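Local coordinates for protein necrotic enteritis toxin B (PDB 4I0N) that is a pore-forming toxin of the alpha-hemolysin fold that probably assembles on target cells into a membrane-spanning beta-barrel pore, at residues A[25-29]-A[40-44]; A[52-58]-A[226-232]; A[58-64]-A[219-225]; A[83-89]-A[165-171]; A[101-105]-A[115-119]. All coordinates share one frame; numbering follows the deposited sequence. Where two conformers were deposited one is given.

Contacts 1, 2 and 3 lie in one antiparallel sheet: strand 37-47 pairs with 21-34 in contact 1 and with 53-65 on its other edge, where Thr-44 N lies 2.8 Å from Leu-57 O. Contacts 2 and 3 are successive lengths of the same strand pair and share Leu-58, their centres about 21 Å apart. Contact 4 belongs to the second sheet and faces contact 3, with centres about 11 Å apart. Contact 5 brings in strand 99-104, which flanks strand 219-231, and packs it against the separate sheet holding 113-120. The side chain of Ser-29 in contact 1 is about 5 Å from that of Asp-30, a magnesium ligand elsewhere in crystals of this protein; the side chain of Leu-165 in contact 4 is about 6 Å from a bound magnesium ion.

Contact 1 (A[25-29]-A[40-44])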
# COMPACT_ATOMS: atom_id res chain seq x y z
N LYS A 25 17.35 -0.37 22.22
CA LYS A 25 16.22 -0.11 21.35
C LYS A 25 15.00 0.37 22.13
O LYS A 25 14.82 0.03 23.30
CB LYS A 25 15.86 -1.35 20.50
CG LYS A 25 15.28 -2.51 21.27
CD LYS A 25 14.61 -3.54 20.35
CE LYS A 25 14.33 -4.82 21.14
NZ LYS A 25 13.63 -5.90 20.36
N TYR A 26 14.16 1.15 21.45
CA TYR A 26 12.94 1.73 22.02
C TYR A 26 11.85 1.55 20.98
O TYR A 26 12.12 1.72 19.79
CB TYR A 26 13.09 3.24 22.24
CG TYR A 26 14.22 3.60 23.16
CD1 TYR A 26 13.99 3.80 24.52
CD2 TYR A 26 15.52 3.72 22.67
CE1 TYR A 26 15.05 4.14 25.38
CE2 TYR A 26 16.58 4.05 23.53
CZ TYR A 26 16.32 4.25 24.87
OH TYR A 26 17.34 4.58 25.72
N THR A 27 10.63 1.26 21.41
CA THR A 27 9.53 1.10 20.47
C THR A 27 8.40 2.09 20.72
O THR A 27 8.19 2.54 21.85
CB THR A 27 8.95 -0.33 20.47
OG1 THR A 27 8.57 -0.69 21.80
CG2 THR A 27 9.98 -1.32 19.96
N SER A 28 7.70 2.45 19.65
CA SER A 28 6.54 3.33 19.76
C SER A 28 5.63 3.06 18.59
O SER A 28 6.06 2.50 17.59
CB SER A 28 6.97 4.81 19.80
OG SER A 28 5.85 5.63 20.08
N SER A 29 4.36 3.41 18.73
CA SER A 29 3.43 3.29 17.61
C SER A 29 2.32 4.30 17.78
O SER A 29 1.97 4.67 18.93
CB SER A 29 2.82 1.87 17.58
OG SER A 29 1.92 1.70 16.48
N THR A 40 -1.31 2.79 10.57
CA THR A 40 -0.61 2.58 11.83
C THR A 40 0.87 2.61 11.52
O THR A 40 1.35 1.83 10.69
CB THR A 40 -0.98 1.22 12.45
OG1 THR A 40 -2.36 1.24 12.83
CG2 THR A 40 -0.12 0.94 13.71
N LEU A 41 1.59 3.51 12.18
CA LEU A 41 3.04 3.64 11.97
C LEU A 41 3.73 3.26 13.27
O LEU A 41 3.52 3.90 14.32
CB LEU A 41 3.42 5.07 11.55
CG LEU A 41 4.88 5.24 11.09
CD1 LEU A 41 5.16 4.44 9.81
CD2 LEU A 41 5.17 6.71 10.85
N SER A 42 4.54 2.20 13.22
CA SER A 42 5.24 1.70 14.40
C SER A 42 6.72 1.85 14.17
O SER A 42 7.20 1.72 13.04
CB SER A 42 4.93 0.22 14.66
OG SER A 42 3.53 0.06 14.78
N GLY A 43 7.44 2.11 15.25
CA GLY A 43 8.87 2.40 15.13
C GLY A 43 9.70 1.63 16.13
O GLY A 43 9.27 1.38 17.27
N THR A 44 10.89 1.23 15.69
CA THR A 44 11.93 0.76 16.60
C THR A 44 13.12 1.70 16.44
O THR A 44 13.77 1.71 15.40
CB THR A 44 12.36 -0.66 16.26
OG1 THR A 44 11.19 -1.49 16.19
CG2 THR A 44 13.30 -1.19 17.34
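Ser-28 and Gly-43 form the hydrogen-bonded pair at the middle of this antiparallel beta hairpin, made by strands 21-34 and 37-47. Gly-43 N donates to Ser-28 O at 2.7 Å, and Ser-28 N returns a bond to Gly-43 O at 3.0 Å. The flanking non-hydrogen-bonded pairs, Thr-27 with Thr-44 and Ser-29 with Ser-42, bring their CA atoms closer and put their side chains on a common face. There the two serine hydroxyls converge: Ser-29 OG points away from its own backbone N (chi1 -179°), whereas Ser-42 OG sits beside its backbone N (chi1 -56°), and Ser-29 OG ends 2.9 Å from Ser-42 OG. The methyl CG2 of Thr-40 closes on the same spot, 3.5 Å from Ser-29 OG. Further along, Thr-27 and Thr-44 stand side by side, pointing the same way. On the opposite face Ser-28 turns its hydroxyl to the backbone N of Ile-285, near the C-terminus, and Leu-41 packs on Phe-276 and Ile-278 of strand 258-279. Thr-40 OG1 pairs with the Thr-31 hydroxyl. The side chain of Ser-29 lies about 5 Å from that of Asp-30, which binds magnesium in crystals of this protein, though no ion sits on it in this model. At the other end the Lys-25 chain runs outward past Thr-44, with Lys-25 CD 4.0 Å from Thr-44 CG2.

Contact 2 (A[52-58]-A[226-232]); sequences DKKTALL and LALTAPK
Strands 53-58 and 226-231 run antiparallel at 152°, their axes approaching to 4.5 Å, with paired backbone bonds at Lys-54/Ala-230, Ala-56/Leu-228 and Leu-58/Leu-226. On the face carrying these residues, Leu-58 CD1 touches two methyls of the partner strand, 3.8 Å from Leu-226 CD1 and 3.7 Å from Leu-228 CD1. Leu-226 stands alongside Leu-58, while Leu-228 reaches it at a slant. On the other face Leu-57 CD2 meets Ala-227 CB at 3.6 Å, and Ile-126 covers both. This pair lies within the six-stranded antiparallel sheet, one layer of the beta-sandwich of the alpha-hemolysin fold, between strands 37-47 and 99-104. Where it runs out into loops, two lysines reach across in opposite directions. Lys-54 kinks at chi3 (-89°), and its NZ donates to Lys-232 O at 2.9 Å; Lys-232 bends at chi2 (-66°), and its NZ donates to Lys-53 O at 3.0 Å. Both ammonium groups approach from above the carbonyl plane. Each has a further backbone acceptor, Ala-234 O for Lys-54 and Asp-48 O for Lys-232, so both adjoining loops are held as well. A water bridges the two segments at this end, donating to Asp-52 O at 2.8 Å and accepting from Lys-232 N.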
# COMPACT_ATOMS: atom_id res chain seq x y z
N ASP A 52 27.81 5.86 13.89
CA ASP A 52 27.93 7.33 13.96
C ASP A 52 26.66 8.10 13.57
O ASP A 52 26.63 9.33 13.63
CB ASP A 52 29.19 7.85 13.23
CG ASP A 52 29.28 7.36 11.80
OD1 ASP A 52 28.24 7.23 11.14
OD2 ASP A 52 30.42 7.10 11.33
N LYS A 53 25.59 7.36 13.22
CA LYS A 53 24.27 7.95 13.03
C LYS A 53 23.23 7.27 13.95
O LYS A 53 23.58 6.34 14.70
CB LYS A 53 23.84 7.88 11.56
CG LYS A 53 24.77 8.68 10.61
CD LYS A 53 24.26 8.70 9.17
CE LYS A 53 23.21 9.78 8.94
NZ LYS A 53 23.73 11.18 9.01
N LYS A 54 21.98 7.75 13.89
CA LYS A 54 20.85 7.13 14.60
C LYS A 54 19.96 6.52 13.56
O LYS A 54 19.84 7.07 12.48
CB LYS A 54 19.94 8.19 15.25
CG LYS A 54 20.47 8.90 16.41
CD LYS A 54 19.33 9.50 17.15
CE LYS A 54 18.97 10.87 16.69
NZ LYS A 54 18.66 11.66 17.93
N THR A 55 19.28 5.42 13.91
CA THR A 55 18.39 4.74 12.98
C THR A 55 17.05 4.40 13.62
O THR A 55 16.99 4.05 14.80
CB THR A 55 19.04 3.42 12.46
OG1 THR A 55 20.31 3.73 11.87
CG2 THR A 55 18.13 2.70 11.44
N ALA A 56 15.98 4.51 12.85
CA ALA A 56 14.70 3.97 13.28
C ALA A 56 14.19 3.06 12.18
O ALA A 56 14.21 3.44 11.02
CB ALA A 56 13.71 5.09 13.53
N LEU A 57 13.74 1.86 12.54
CA LEU A 57 13.04 0.99 11.59
C LEU A 57 11.56 1.31 11.77
O LEU A 57 11.06 1.31 12.89
CB LEU A 57 13.30 -0.48 11.92
CG LEU A 57 14.72 -1.04 11.76
CD1 LEU A 57 14.70 -2.54 11.93
CD2 LEU A 57 15.31 -0.71 10.39
N LEU A 58 10.87 1.61 10.67
CA LEU A 58 9.46 1.96 10.74
C LEU A 58 8.62 0.91 10.02
O LEU A 58 9.03 0.37 8.99
CB LEU A 58 9.22 3.35 10.10
CG LEU A 58 9.98 4.54 10.72
CD1 LEU A 58 9.54 5.83 10.07
CD2 LEU A 58 9.74 4.61 12.22
N LEU A 226 10.47 0.65 6.43
CA LEU A 226 11.67 1.34 6.01
C LEU A 226 12.63 1.57 7.15
O LEU A 226 12.28 1.34 8.32
CB LEU A 226 11.30 2.64 5.30
CG LEU A 226 10.51 3.69 6.05
CD1 LEU A 226 11.37 4.34 7.14
CD2 LEU A 226 10.06 4.75 5.03
N ALA A 227 13.84 2.01 6.81
CA ALA A 227 14.81 2.41 7.81
C ALA A 227 15.11 3.88 7.56
O ALA A 227 15.42 4.26 6.42
CB ALA A 227 16.11 1.58 7.69
N LEU A 228 15.00 4.69 8.62
CA LEU A 228 15.40 6.10 8.58
C LEU A 228 16.69 6.26 9.30
O LEU A 228 16.89 5.69 10.39
CB LEU A 228 14.39 6.99 9.32
CG LEU A 228 13.06 7.37 8.72
CD1 LEU A 228 12.29 8.24 9.72
CD2 LEU A 228 13.30 8.16 7.43
N THR A 229 17.58 7.05 8.71
CA THR A 229 18.83 7.40 9.34
C THR A 229 18.86 8.91 9.63
O THR A 229 18.45 9.71 8.78
CB THR A 229 20.02 6.92 8.49
OG1 THR A 229 19.82 7.30 7.12
CG2 THR A 229 20.09 5.39 8.54
N ALA A 230 19.34 9.27 10.81
CA ALA A 230 19.41 10.65 11.28
C ALA A 230 20.79 10.94 11.86
O ALA A 230 21.43 10.04 12.40
CB ALA A 230 18.35 10.86 12.36
N PRO A 231 21.24 12.21 11.79
CA PRO A 231 22.40 12.61 12.58
C PRO A 231 22.11 12.36 14.06
O PRO A 231 20.94 12.36 14.46
CB PRO A 231 22.51 14.11 12.30
CG PRO A 231 21.78 14.31 10.99
CD PRO A 231 20.64 13.34 11.06
N LYS A 232 23.15 12.11 14.86
CA LYS A 232 22.98 11.85 16.30
C LYS A 232 22.19 12.93 17.04
O LYS A 232 21.42 12.61 17.97
CB LYS A 232 24.34 11.68 17.00
CG LYS A 232 25.13 10.44 16.64
CD LYS A 232 24.45 9.18 17.11
CE LYS A 232 25.42 8.02 17.20
NZ LYS A 232 24.69 6.75 17.41
O HOH W 1 25.69 11.95 13.33

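Contact 3 (A[58-64]-A[219-225])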
# COMPACT_ATOMS: atom_id res chain seq x y z
N LEU A 58 10.87 1.61 10.67
CA LEU A 58 9.46 1.96 10.74
C LEU A 58 8.62 0.91 10.02
O LEU A 58 9.03 0.37 8.99
CB LEU A 58 9.22 3.35 10.10
CG LEU A 58 9.98 4.54 10.72
CD1 LEU A 58 9.54 5.83 10.07
CD2 LEU A 58 9.74 4.61 12.22
N ASN A 59 7.45 0.61 10.56
CA ASN A 59 6.56 -0.36 9.94
C ASN A 59 5.22 0.33 9.71
O ASN A 59 4.63 0.82 10.66
CB ASN A 59 6.37 -1.55 10.88
CG ASN A 59 5.46 -2.64 10.29
OD1 ASN A 59 5.76 -3.22 9.26
ND2 ASN A 59 4.38 -2.94 10.97
N LEU A 60 4.77 0.38 8.46
CA LEU A 60 3.45 0.95 8.15
C LEU A 60 2.46 -0.19 7.91
O LEU A 60 2.72 -1.08 7.08
CB LEU A 60 3.54 1.84 6.89
CG LEU A 60 2.17 2.23 6.31
CD1 LEU A 60 1.40 3.13 7.29
CD2 LEU A 60 2.33 2.94 4.94
N GLU A 61 1.34 -0.19 8.64
CA GLU A 61 0.25 -1.10 8.37
C GLU A 61 -1.00 -0.30 8.19
O GLU A 61 -1.22 0.69 8.90
CB GLU A 61 -0.00 -2.04 9.55
CG GLU A 61 1.14 -2.87 9.95
CD GLU A 61 0.86 -3.49 11.29
OE1 GLU A 61 1.29 -2.92 12.31
OE2 GLU A 61 0.14 -4.51 11.31
N GLY A 62 -1.85 -0.73 7.28
CA GLY A 62 -3.03 0.07 7.07
C GLY A 62 -4.11 -0.62 6.29
O GLY A 62 -4.09 -1.84 6.09
N PHE A 63 -5.06 0.18 5.86
CA PHE A 63 -6.16 -0.33 5.09
C PHE A 63 -6.72 0.76 4.20
O PHE A 63 -6.92 1.90 4.64
CB PHE A 63 -7.27 -0.86 5.99
CG PHE A 63 -8.36 -1.55 5.23
CD1 PHE A 63 -8.16 -2.83 4.69
CD2 PHE A 63 -9.57 -0.91 5.01
CE1 PHE A 63 -9.18 -3.46 3.97
CE2 PHE A 63 -10.61 -1.54 4.29
CZ PHE A 63 -10.40 -2.82 3.77
N ILE A 64 -6.98 0.39 2.94
CA ILE A 64 -7.64 1.27 1.99
C ILE A 64 -8.89 0.52 1.47
O ILE A 64 -8.74 -0.52 0.80
CB ILE A 64 -6.73 1.68 0.79
CG1 ILE A 64 -5.43 2.33 1.26
CG2 ILE A 64 -7.50 2.61 -0.16
CD1 ILE A 64 -4.29 2.39 0.19
N GLY A 219 -10.88 -4.37 -0.11
CA GLY A 219 -9.87 -3.31 -0.01
C GLY A 219 -8.49 -3.90 0.17
O GLY A 219 -8.31 -5.14 0.14
N PHE A 220 -7.50 -3.03 0.33
CA PHE A 220 -6.11 -3.46 0.39
C PHE A 220 -5.58 -3.18 1.79
O PHE A 220 -5.90 -2.15 2.39
CB PHE A 220 -5.29 -2.73 -0.69
CG PHE A 220 -3.80 -3.03 -0.65
CD1 PHE A 220 -3.34 -4.35 -0.69
CD2 PHE A 220 -2.87 -1.99 -0.63
CE1 PHE A 220 -1.97 -4.64 -0.68
CE2 PHE A 220 -1.49 -2.26 -0.60
CZ PHE A 220 -1.05 -3.60 -0.62
N SER A 221 -4.77 -4.11 2.31
CA SER A 221 -4.14 -3.93 3.61
C SER A 221 -2.63 -3.78 3.46
O SER A 221 -1.90 -4.77 3.64
CB SER A 221 -4.42 -5.13 4.53
OG SER A 221 -5.80 -5.30 4.73
N PRO A 222 -2.17 -2.56 3.16
CA PRO A 222 -0.74 -2.41 2.92
C PRO A 222 0.11 -2.69 4.16
O PRO A 222 -0.33 -2.46 5.30
CB PRO A 222 -0.62 -0.95 2.49
CG PRO A 222 -1.78 -0.25 3.17
CD PRO A 222 -2.90 -1.28 3.06
N ASN A 223 1.32 -3.20 3.93
CA ASN A 223 2.30 -3.39 5.00
C ASN A 223 3.65 -3.17 4.32
O ASN A 223 4.06 -3.98 3.49
CB ASN A 223 2.20 -4.79 5.63
CG ASN A 223 3.04 -4.96 6.93
OD1 ASN A 223 3.24 -6.09 7.38
ND2 ASN A 223 3.51 -3.86 7.53
N MET A 224 4.28 -2.05 4.63
CA MET A 224 5.57 -1.70 4.08
C MET A 224 6.46 -1.30 5.24
O MET A 224 5.97 -1.00 6.32
CB MET A 224 5.49 -0.54 3.07
CG MET A 224 4.84 -0.88 1.76
SD MET A 224 3.02 -0.82 1.84
CE MET A 224 2.63 -1.33 0.16
N ALA A 225 7.76 -1.30 5.02
CA ALA A 225 8.66 -0.92 6.11
C ALA A 225 9.87 -0.17 5.57
O ALA A 225 10.25 -0.33 4.41
CB ALA A 225 9.10 -2.15 6.91
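Leu-60 O is gripped twice, by Met-224 N at 3.1 Å in its carbonyl plane and by Asn-223 ND2 at 2.9 Å from well above that plane. The setting is an antiparallel strand pair of the beta-sandwich, strands 53-65 and 219-231. Asn-223 carries its amide back toward the neighbouring strand (CG opposite the backbone N, chi1 -170°), and the same ND2 also donates to Asn-59 OD1 at 2.9 Å. The two amides are turned 79° apart, and this second bond is the more bent, 141° at the hydrogen. With both acceptors on strand 53-65, the ND2 group is fixed in rotation; Asn-223 OD1 accepts from Ser-148 N of strand 144-150, linking the pair to the neighbouring three-stranded sheet. Further on, Pro-222 has no N-H to give, so Gly-62 N bonds to Pro-222 O without a return bond, and Pro-222 CD rests 3.3 Å from Gly-62 O. Regular pairing resumes where Ile-64 and Phe-220 exchange two bonds. Leu-60, Ile-64, Phe-220 and Met-224 face the second sheet of the sandwich. On the other side the Phe-63 ring lies past Gly-219 and receives Ser-221 OG at its edge, 3.4 Å from Phe-63 CD1.

Contact 4 (A[83-89]-A[165-171])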
# COMPACT_ATOMS: atom_id res chain seq x y z
N GLU A 83 -8.42 0.01 -9.57
CA GLU A 83 -7.46 -0.55 -10.51
C GLU A 83 -6.04 -0.44 -9.97
O GLU A 83 -5.21 -1.32 -10.25
CB GLU A 83 -7.62 0.08 -11.90
CG GLU A 83 -6.75 -0.59 -13.00
CD GLU A 83 -5.32 -0.07 -13.05
OE1 GLU A 83 -5.04 1.00 -12.46
OE2 GLU A 83 -4.47 -0.75 -13.67
N THR A 84 -5.76 0.62 -9.20
CA THR A 84 -4.44 0.82 -8.58
C THR A 84 -4.57 1.41 -7.18
O THR A 84 -5.27 2.43 -6.99
CB THR A 84 -3.47 1.74 -9.44
OG1 THR A 84 -3.16 1.09 -10.69
CG2 THR A 84 -2.14 1.99 -8.68
N TYR A 85 -3.91 0.79 -6.21
CA TYR A 85 -3.66 1.46 -4.94
C TYR A 85 -2.21 2.00 -4.93
O TYR A 85 -1.28 1.26 -5.17
CB TYR A 85 -3.81 0.48 -3.79
CG TYR A 85 -5.18 -0.11 -3.61
CD1 TYR A 85 -6.10 0.46 -2.71
CD2 TYR A 85 -5.54 -1.29 -4.29
CE1 TYR A 85 -7.36 -0.12 -2.50
CE2 TYR A 85 -6.82 -1.87 -4.09
CZ TYR A 85 -7.71 -1.28 -3.19
OH TYR A 85 -8.95 -1.85 -2.98
N ARG A 86 -2.04 3.28 -4.62
CA ARG A 86 -0.72 3.89 -4.50
C ARG A 86 -0.45 4.29 -3.06
O ARG A 86 -1.30 4.94 -2.40
CB ARG A 86 -0.59 5.11 -5.38
CG ARG A 86 0.82 5.74 -5.28
CD ARG A 86 1.01 6.81 -6.36
NE ARG A 86 1.08 6.19 -7.67
CZ ARG A 86 1.14 6.86 -8.83
NH1 ARG A 86 1.15 8.18 -8.84
NH2 ARG A 86 1.19 6.19 -9.97
N ILE A 87 0.73 3.91 -2.57
CA ILE A 87 1.12 4.23 -1.19
C ILE A 87 2.42 5.01 -1.30
O ILE A 87 3.39 4.52 -1.85
CB ILE A 87 1.29 2.95 -0.33
CG1 ILE A 87 -0.07 2.29 -0.03
CG2 ILE A 87 2.01 3.26 1.02
CD1 ILE A 87 -0.53 1.30 -1.06
N ASN A 88 2.43 6.23 -0.76
CA ASN A 88 3.66 7.02 -0.72
C ASN A 88 4.02 7.21 0.75
O ASN A 88 3.15 7.52 1.57
CB ASN A 88 3.47 8.39 -1.34
CG ASN A 88 3.04 8.35 -2.80
OD1 ASN A 88 3.41 7.46 -3.56
ND2 ASN A 88 2.27 9.34 -3.19
N VAL A 89 5.30 7.02 1.06
CA VAL A 89 5.77 7.33 2.39
C VAL A 89 6.89 8.36 2.21
O VAL A 89 7.90 8.07 1.56
CB VAL A 89 6.27 6.06 3.12
CG1 VAL A 89 6.78 6.42 4.49
CG2 VAL A 89 5.13 5.02 3.27
N LEU A 165 11.43 9.70 -0.38
CA LEU A 165 10.17 9.11 -0.84
C LEU A 165 10.34 7.63 -1.16
O LEU A 165 11.24 7.26 -1.92
CB LEU A 165 9.64 9.82 -2.10
CG LEU A 165 8.45 9.25 -2.90
CD1 LEU A 165 7.12 9.16 -2.08
CD2 LEU A 165 8.24 10.06 -4.17
N ALA A 166 9.48 6.80 -0.58
CA ALA A 166 9.33 5.42 -1.00
C ALA A 166 7.89 5.33 -1.48
O ALA A 166 6.97 5.80 -0.81
CB ALA A 166 9.53 4.47 0.19
N SER A 167 7.70 4.79 -2.67
CA SER A 167 6.36 4.73 -3.24
C SER A 167 6.12 3.39 -3.92
O SER A 167 7.02 2.85 -4.53
CB SER A 167 6.16 5.86 -4.23
OG SER A 167 4.86 5.77 -4.80
N TRP A 168 4.89 2.88 -3.80
CA TRP A 168 4.50 1.58 -4.33
C TRP A 168 3.15 1.69 -5.02
O TRP A 168 2.23 2.30 -4.49
CB TRP A 168 4.34 0.56 -3.21
CG TRP A 168 5.59 0.26 -2.44
CD1 TRP A 168 6.50 -0.72 -2.71
CD2 TRP A 168 6.05 0.93 -1.26
NE1 TRP A 168 7.52 -0.70 -1.77
CE2 TRP A 168 7.26 0.30 -0.87
CE3 TRP A 168 5.56 2.01 -0.50
CZ2 TRP A 168 7.98 0.69 0.28
CZ3 TRP A 168 6.30 2.42 0.62
CH2 TRP A 168 7.48 1.76 1.00
N ASP A 169 3.06 1.11 -6.21
CA ASP A 169 1.76 0.88 -6.85
C ASP A 169 1.40 -0.57 -6.71
O ASP A 169 2.20 -1.45 -7.04
CB ASP A 169 1.82 1.25 -8.33
CG ASP A 169 1.65 2.72 -8.57
OD1 ASP A 169 1.36 3.46 -7.60
OD2 ASP A 169 1.80 3.15 -9.72
N ILE A 170 0.21 -0.82 -6.20
CA ILE A 170 -0.34 -2.16 -6.16
C ILE A 170 -1.41 -2.15 -7.25
O ILE A 170 -2.49 -1.55 -7.08
CB ILE A 170 -0.85 -2.57 -4.76
CG1 ILE A 170 0.33 -2.74 -3.80
CG2 ILE A 170 -1.70 -3.86 -4.83
CD1 ILE A 170 0.91 -1.45 -3.27
N LYS A 171 -1.07 -2.76 -8.38
CA LYS A 171 -1.79 -2.54 -9.62
C LYS A 171 -2.42 -3.83 -10.11
O LYS A 171 -1.82 -4.89 -10.07
CB LYS A 171 -0.84 -1.98 -10.70
CG LYS A 171 -1.53 -1.60 -12.01
CD LYS A 171 -0.48 -0.96 -12.98
CE LYS A 171 -1.08 -0.63 -14.36
NZ LYS A 171 -2.14 0.44 -14.33
O HOH W 2 -1.35 2.40 -12.38
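Arg-86 leaves its strand with CG opposite the backbone N (chi1 -179°) and bends at chi3 (-69°), which lays the guanidinium beside the carboxylate of Asp-169, its non-hydrogen-bonded partner. The grip is side-on: Arg-86 NE meets Asp-169 OD1 at 2.7 Å and Arg-86 NH2 meets Asp-169 OD2 at 3.1 Å, both on syn lone pairs, with the planes only 12° apart. Two coplanar bonds hold the carboxylate flat against rotation; Arg-159 makes a long, weak ion pair with the same carboxylate, which would probably favour its ionised form further. Along the same face Ser-167 OG donates a short 2.5 Å bond to Asn-88 OD1, nearly along the C=O axis. At the far end Lys-171 NZ forms a salt bridge with Glu-83 OE2 at 2.7 Å. Thr-84 OG1 fixes the other carboxylate oxygen, and a water joins that hydroxyl to Lys-171 NZ. The opposite face is apolar: Ile-87 CD1 touches Ile-170 CD1 at 3.8 Å, and Val-89 CG2 meets the Trp-168 ring edge at CZ3, 3.9 Å away. These residues face Leu-60, Ile-64, Phe-220 and Met-224 of the other sheet. Beyond, Glu-83 and Thr-84 form a classic beta bulge opposite Phe-246. One polar face and one apolar face turned to the opposing sheet is the pattern of a beta-sandwich layer.

Contact 5 (A[101-105]-A[115-119]); sequences ANSIP and SNSIG
Ile-104 and Ile-118 point at each other from strands that run antiparallel at 161° but stay 7.3 Å apart at the axes, too far for backbone pairing, so side chains make the contact. Ile-104 places CG1 between its backbone N and carbonyl carbon (chi1 52°), which drives CD1 straight onto strand 115-119. That methyl lands over the peptides, 3.5 Å from Asn-116 O, and also touches Ile-118 CG2 at 4.0 Å. The reply comes from Ile-118, whose extended CG1 arm lays CD1 alongside the other strand, 3.8 Å from Asn-102 O. Thus each isoleucine reaches past the other to the opposing main chain. Asn-116 crosses Ile-104 at about a right angle, its ND2 4.0 Å from Ile-104 CG2. Asn-102 has its OD1 tied back to its own strand, accepting from Ser-103 N at 2.8 Å. Val-128, on a loop, packs against Asn-102, Ile-104 and Ile-118 together. Strand 99-104 is an edge of the sandwich's six-stranded sheet, where Ile-104 pairs with Ala-225 before a cis peptide leads into Pro-105. Strand 113-120 is the middle strand of a separate three-stranded sheet, bonded through Asn-116 and Ile-118 to strand 144-150; as in related monomeric toxins, this sheet is probably the folded pre-stem resting on the sandwich.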
# COMPACT_ATOMS: atom_id res chain seq x y z
N ALA A 101 17.00 5.13 4.35
CA ALA A 101 18.17 4.36 3.96
C ALA A 101 17.81 3.18 3.06
O ALA A 101 18.58 2.83 2.17
CB ALA A 101 18.93 3.88 5.20
N ASN A 102 16.64 2.59 3.29
CA ASN A 102 16.17 1.48 2.50
C ASN A 102 14.72 1.20 2.89
O ASN A 102 14.22 1.77 3.87
CB ASN A 102 17.02 0.21 2.69
CG ASN A 102 17.13 -0.61 1.39
OD1 ASN A 102 16.20 -0.65 0.57
ND2 ASN A 102 18.28 -1.23 1.18
N SER A 103 14.06 0.36 2.12
CA SER A 103 12.62 0.16 2.29
C SER A 103 12.24 -1.16 1.62
O SER A 103 12.92 -1.61 0.68
CB SER A 103 11.85 1.34 1.70
OG SER A 103 12.01 1.41 0.29
N ILE A 104 11.17 -1.77 2.11
CA ILE A 104 10.65 -3.02 1.54
C ILE A 104 9.13 -2.87 1.40
O ILE A 104 8.49 -2.13 2.17
CB ILE A 104 11.01 -4.27 2.42
CG1 ILE A 104 10.59 -4.05 3.88
CG2 ILE A 104 12.50 -4.65 2.31
CD1 ILE A 104 10.53 -5.32 4.73
N PRO A 105 8.52 -3.57 0.43
CA PRO A 105 9.13 -4.49 -0.52
C PRO A 105 9.81 -3.77 -1.65
O PRO A 105 9.59 -2.58 -1.84
CB PRO A 105 7.93 -5.31 -1.04
CG PRO A 105 6.76 -4.39 -0.91
CD PRO A 105 7.06 -3.46 0.25
N SER A 115 6.12 -10.95 1.32
CA SER A 115 6.72 -11.10 2.64
C SER A 115 8.20 -10.80 2.51
O SER A 115 8.86 -11.41 1.68
CB SER A 115 6.54 -12.54 3.15
OG SER A 115 7.07 -12.69 4.46
N ASN A 116 8.70 -9.87 3.32
CA ASN A 116 10.16 -9.67 3.43
C ASN A 116 10.49 -8.98 4.72
O ASN A 116 9.61 -8.64 5.52
CB ASN A 116 10.76 -8.91 2.24
CG ASN A 116 12.28 -9.16 2.06
OD1 ASN A 116 12.90 -10.00 2.73
ND2 ASN A 116 12.87 -8.42 1.14
N SER A 117 11.79 -8.88 4.99
CA SER A 117 12.25 -8.30 6.23
C SER A 117 13.35 -7.30 5.98
O SER A 117 14.12 -7.42 5.00
CB SER A 117 12.76 -9.38 7.19
OG SER A 117 13.11 -8.79 8.42
N ILE A 118 13.40 -6.28 6.84
CA ILE A 118 14.48 -5.30 6.82
C ILE A 118 15.14 -5.40 8.19
O ILE A 118 14.46 -5.38 9.20
CB ILE A 118 13.96 -3.85 6.50
CG1 ILE A 118 15.09 -2.82 6.51
CG2 ILE A 118 12.79 -3.44 7.42
CD1 ILE A 118 14.73 -1.58 5.68
N GLY A 119 16.46 -5.51 8.21
CA GLY A 119 17.17 -5.79 9.46
C GLY A 119 18.19 -4.72 9.77
O GLY A 119 18.73 -4.07 8.85